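Sensor protein (Bacteroides thetaiotaomicron, PDB 2X7X) senses fructose through this periplasmic binding-protein domain and, as a hybrid two-component histidine kinase, probably passes the signal on by autophosphorylation. Local coordinates at residues A[46-51]-A[74-79]. Sequence-based numbering, arbitrary orientation.
Sequences DDNSKQ and APMTPI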
ATOM      1  N   ASP A  46      25.190  -8.667 -15.524  1.00 35.85           N
ATOM      2  CA  ASP A  46      25.407  -7.419 -16.280  1.00 36.05           C
ATOM      3  C   ASP A  46      26.373  -7.531 -17.463  1.00 36.20           C
ATOM      4  O   ASP A  46      26.951  -6.529 -17.904  1.00 35.76           O
ATOM      5  CB  ASP A  46      25.806  -6.275 -15.335  1.00 36.10           C
ATOM      6  CG  ASP A  46      24.871  -6.164 -14.132  1.00 37.36           C
ATOM      7  OD1 ASP A  46      23.674  -5.850 -14.329  1.00 36.77           O
ATOM      8  OD2 ASP A  46      25.324  -6.415 -12.989  1.00 39.32           O
ATOM      9  N   ASP A  47      26.497  -8.753 -17.988  1.00 36.56           N
ATOM     10  CA  ASP A  47      27.458  -9.107 -19.043  1.00 36.87           C
ATOM     11  C   ASP A  47      26.763  -9.763 -20.254  1.00 36.60           C
ATOM     12  O   ASP A  47      26.086 -10.791 -20.124  1.00 36.11           O
ATOM     13  CB  ASP A  47      28.553 -10.031 -18.469  1.00 36.97           C
ATOM     14  CG  ASP A  47      29.662 -10.337 -19.475  1.00 38.56           C
ATOM     15  OD1 ASP A  47      30.629  -9.541 -19.571  1.00 40.14           O
ATOM     16  OD2 ASP A  47      29.568 -11.379 -20.172  1.00 39.51           O
ATOM     17  N   ASN A  48      26.960  -9.163 -21.425  1.00 36.94           N
ATOM     18  CA  ASN A  48      26.320  -9.600 -22.671  1.00 37.49           C
ATOM     19  C   ASN A  48      26.664 -11.022 -23.106  1.00 38.03           C
ATOM     20  O   ASN A  48      25.805 -11.746 -23.640  1.00 38.02           O
ATOM     21  CB  ASN A  48      26.631  -8.619 -23.805  1.00 37.53           C
ATOM     22  CG  ASN A  48      25.981  -7.250 -23.602  1.00 37.29           C
ATOM     23  OD1 ASN A  48      24.855  -7.144 -23.115  1.00 36.45           O
ATOM     24  ND2 ASN A  48      26.694  -6.198 -23.981  1.00 36.62           N
ATOM     25  N   SER A  49      27.915 -11.421 -22.873  1.00 38.70           N
ATOM     26  CA  SER A  49      28.359 -12.788 -23.150  1.00 39.01           C
ATOM     27  C   SER A  49      27.624 -13.806 -22.299  1.00 39.05           C
ATOM     28  O   SER A  49      27.071 -14.768 -22.829  1.00 39.53           O
ATOM     29  CB  SER A  49      29.865 -12.924 -22.977  1.00 38.79           C
ATOM     30  OG  SER A  49      30.522 -12.110 -23.930  1.00 39.40           O
ATOM     31  N   LYS A  50      27.601 -13.588 -20.989  1.00 39.01           N
ATOM     32  CA  LYS A  50      26.949 -14.525 -20.091  1.00 39.45           C
ATOM     33  C   LYS A  50      25.485 -14.666 -20.500  1.00 39.94           C
ATOM     34  O   LYS A  50      24.953 -15.780 -20.534  1.00 40.05           O
ATOM     35  CB  LYS A  50      27.071 -14.069 -18.628  1.00 39.44           C
ATOM     36  CG  LYS A  50      27.480 -15.148 -17.618  1.00 39.62           C
ATOM     37  CD  LYS A  50      26.345 -16.104 -17.266  1.00 40.92           C
ATOM     38  N   GLN A  51      24.840 -13.545 -20.834  1.00 40.33           N
ATOM     39  CA  GLN A  51      23.443 -13.600 -21.255  1.00 40.70           C
ATOM     40  C   GLN A  51      23.216 -14.399 -22.569  1.00 41.29           C
ATOM     41  O   GLN A  51      22.221 -15.117 -22.698  1.00 41.05           O
ATOM     42  CB  GLN A  51      22.791 -12.212 -21.288  1.00 40.30           C
ATOM     43  CG  GLN A  51      21.263 -12.302 -21.250  1.00 39.56           C
ATOM     44  CD  GLN A  51      20.575 -10.970 -21.076  1.00 38.66           C
ATOM     45  OE1 GLN A  51      20.867 -10.005 -21.773  1.00 40.02           O
ATOM     46  NE2 GLN A  51      19.635 -10.920 -20.160  1.00 38.33           N
ATOM     47  N   ALA A  74      21.254  -3.563 -28.521  1.00 32.90           N
ATOM     48  CA  ALA A  74      21.952  -3.962 -29.737  1.00 33.69           C
ATOM     49  C   ALA A  74      22.603  -5.362 -29.678  1.00 34.38           C
ATOM     50  O   ALA A  74      22.280  -6.217 -30.511  1.00 34.53           O
ATOM     51  CB  ALA A  74      22.985  -2.885 -30.143  1.00 33.66           C
ATOM     52  N   PRO A  75      23.506  -5.606 -28.693  1.00 34.68           N
ATOM     53  CA  PRO A  75      24.222  -6.878 -28.669  1.00 34.58           C
ATOM     54  C   PRO A  75      23.316  -8.078 -28.478  1.00 34.75           C
ATOM     55  O   PRO A  75      23.637  -9.157 -28.962  1.00 35.29           O
ATOM     56  CB  PRO A  75      25.154  -6.734 -27.468  1.00 34.55           C
ATOM     57  CG  PRO A  75      25.311  -5.258 -27.288  1.00 35.20           C
ATOM     58  CD  PRO A  75      23.955  -4.720 -27.602  1.00 34.71           C
ATOM     59  N   MET A  76      22.188  -7.905 -27.807  1.00 34.65           N
ATOM     60  CA  MET A  76      21.328  -9.046 -27.542  1.00 35.04           C
ATOM     61  C   MET A  76      20.314  -9.335 -28.651  1.00 34.90           C
ATOM     62  O   MET A  76      19.704 -10.411 -28.675  1.00 34.82           O
ATOM     63  CB  MET A  76      20.617  -8.882 -26.199  1.00 35.27           C
ATOM     64  CG  MET A  76      20.649 -10.148 -25.341  1.00 37.13           C
ATOM     65  SD  MET A  76      22.344 -10.729 -25.002  1.00 39.13           S
ATOM     66  CE  MET A  76      23.103  -9.230 -24.416  1.00 37.63           C
ATOM     67  N   THR A  77      20.134  -8.385 -29.564  1.00 34.87           N
ATOM     68  CA  THR A  77      19.157  -8.544 -30.645  1.00 35.07           C
ATOM     69  C   THR A  77      19.398  -9.822 -31.468  1.00 35.17           C
ATOM     70  O   THR A  77      18.506 -10.659 -31.554  1.00 34.90           O
ATOM     71  CB  THR A  77      19.049  -7.273 -31.540  1.00 35.16           C
ATOM     72  OG1 THR A  77      18.539  -6.188 -30.759  1.00 34.22           O
ATOM     73  CG2 THR A  77      18.111  -7.510 -32.729  1.00 35.40           C
ATOM     74  N   PRO A  78      20.607  -9.997 -32.043  1.00 35.59           N
ATOM     75  CA  PRO A  78      20.821 -11.243 -32.801  1.00 35.89           C
ATOM     76  C   PRO A  78      20.476 -12.499 -31.986  1.00 36.19           C
ATOM     77  O   PRO A  78      19.807 -13.415 -32.496  1.00 36.22           O
ATOM     78  CB  PRO A  78      22.318 -11.205 -33.151  1.00 35.70           C
ATOM     79  CG  PRO A  78      22.913 -10.083 -32.326  1.00 35.91           C
ATOM     80  CD  PRO A  78      21.803  -9.131 -32.048  1.00 35.60           C
ATOM     81  N   ILE A  79      20.886 -12.511 -30.721  1.00 36.34           N
ATOM     82  CA  ILE A  79      20.671 -13.659 -29.851  1.00 36.66           C
ATOM     83  C   ILE A  79      19.192 -13.967 -29.575  1.00 37.38           C
ATOM     84  O   ILE A  79      18.804 -15.127 -29.492  1.00 37.59           O
ATOM     85  CB  ILE A  79      21.507 -13.547 -28.562  1.00 36.43           C
ATOM     86  CG1 ILE A  79      22.915 -14.076 -28.815  1.00 36.35           C
ATOM     87  CG2 ILE A  79      20.894 -14.364 -27.426  1.00 35.98           C
ATOM     88  CD1 ILE A  79      23.845 -13.129 -29.534  1.00 37.86           C
TER
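In the N-terminal lobe of this periplasmic binding-protein domain, helices 48-60 and 73-85 each follow a strand of the parallel sheet, and their first turns meet here through N48, Q51, P75 and M76. The M76 chain bends at chi2 (57°) and chi3, which carries its methyl CE to the first turn of the other helix. There CE lies 3.6 Å from N48 CB and 3.5 Å from Q51 OE1. M76 SD lies 3.6 Å from Q51 OE1, and Q51 CB is 4.0 Å from the sulfur. N48 ND2 lies against the CB and CG atoms of the P75 ring, 3.7 Å from CG. Q51 reaches across with CG anti to the backbone N (chi1 -160°) and the chain extended beyond it.

Both amides find their polar partners in the loop before helix 73-85. N48 OD1 accepts from N71 ND2, and N48 ND2 donates to E72 OE1. Q51 bonds the backbone at both ends of its amide, to N71 N and S69 O. D47 is the N-cap of helix 48-60: its OD2 takes K50 N at 3.1 Å with the anti lone pair. An alanine in place of N48 is likely to leave N71 and E72 without these amide partners and to open a gap beside M76 CE and P75.

The Q51 side chain is about 10 Å from the bound fructose and is not among its ligands. The contact is structural packing between two helix starts of the sugar-binding lobe: the thioether of M76 packs between the helices, with the ring of P75 at its outer margin, while the amides beside them tie helix 48-60 to the loop at 69-72.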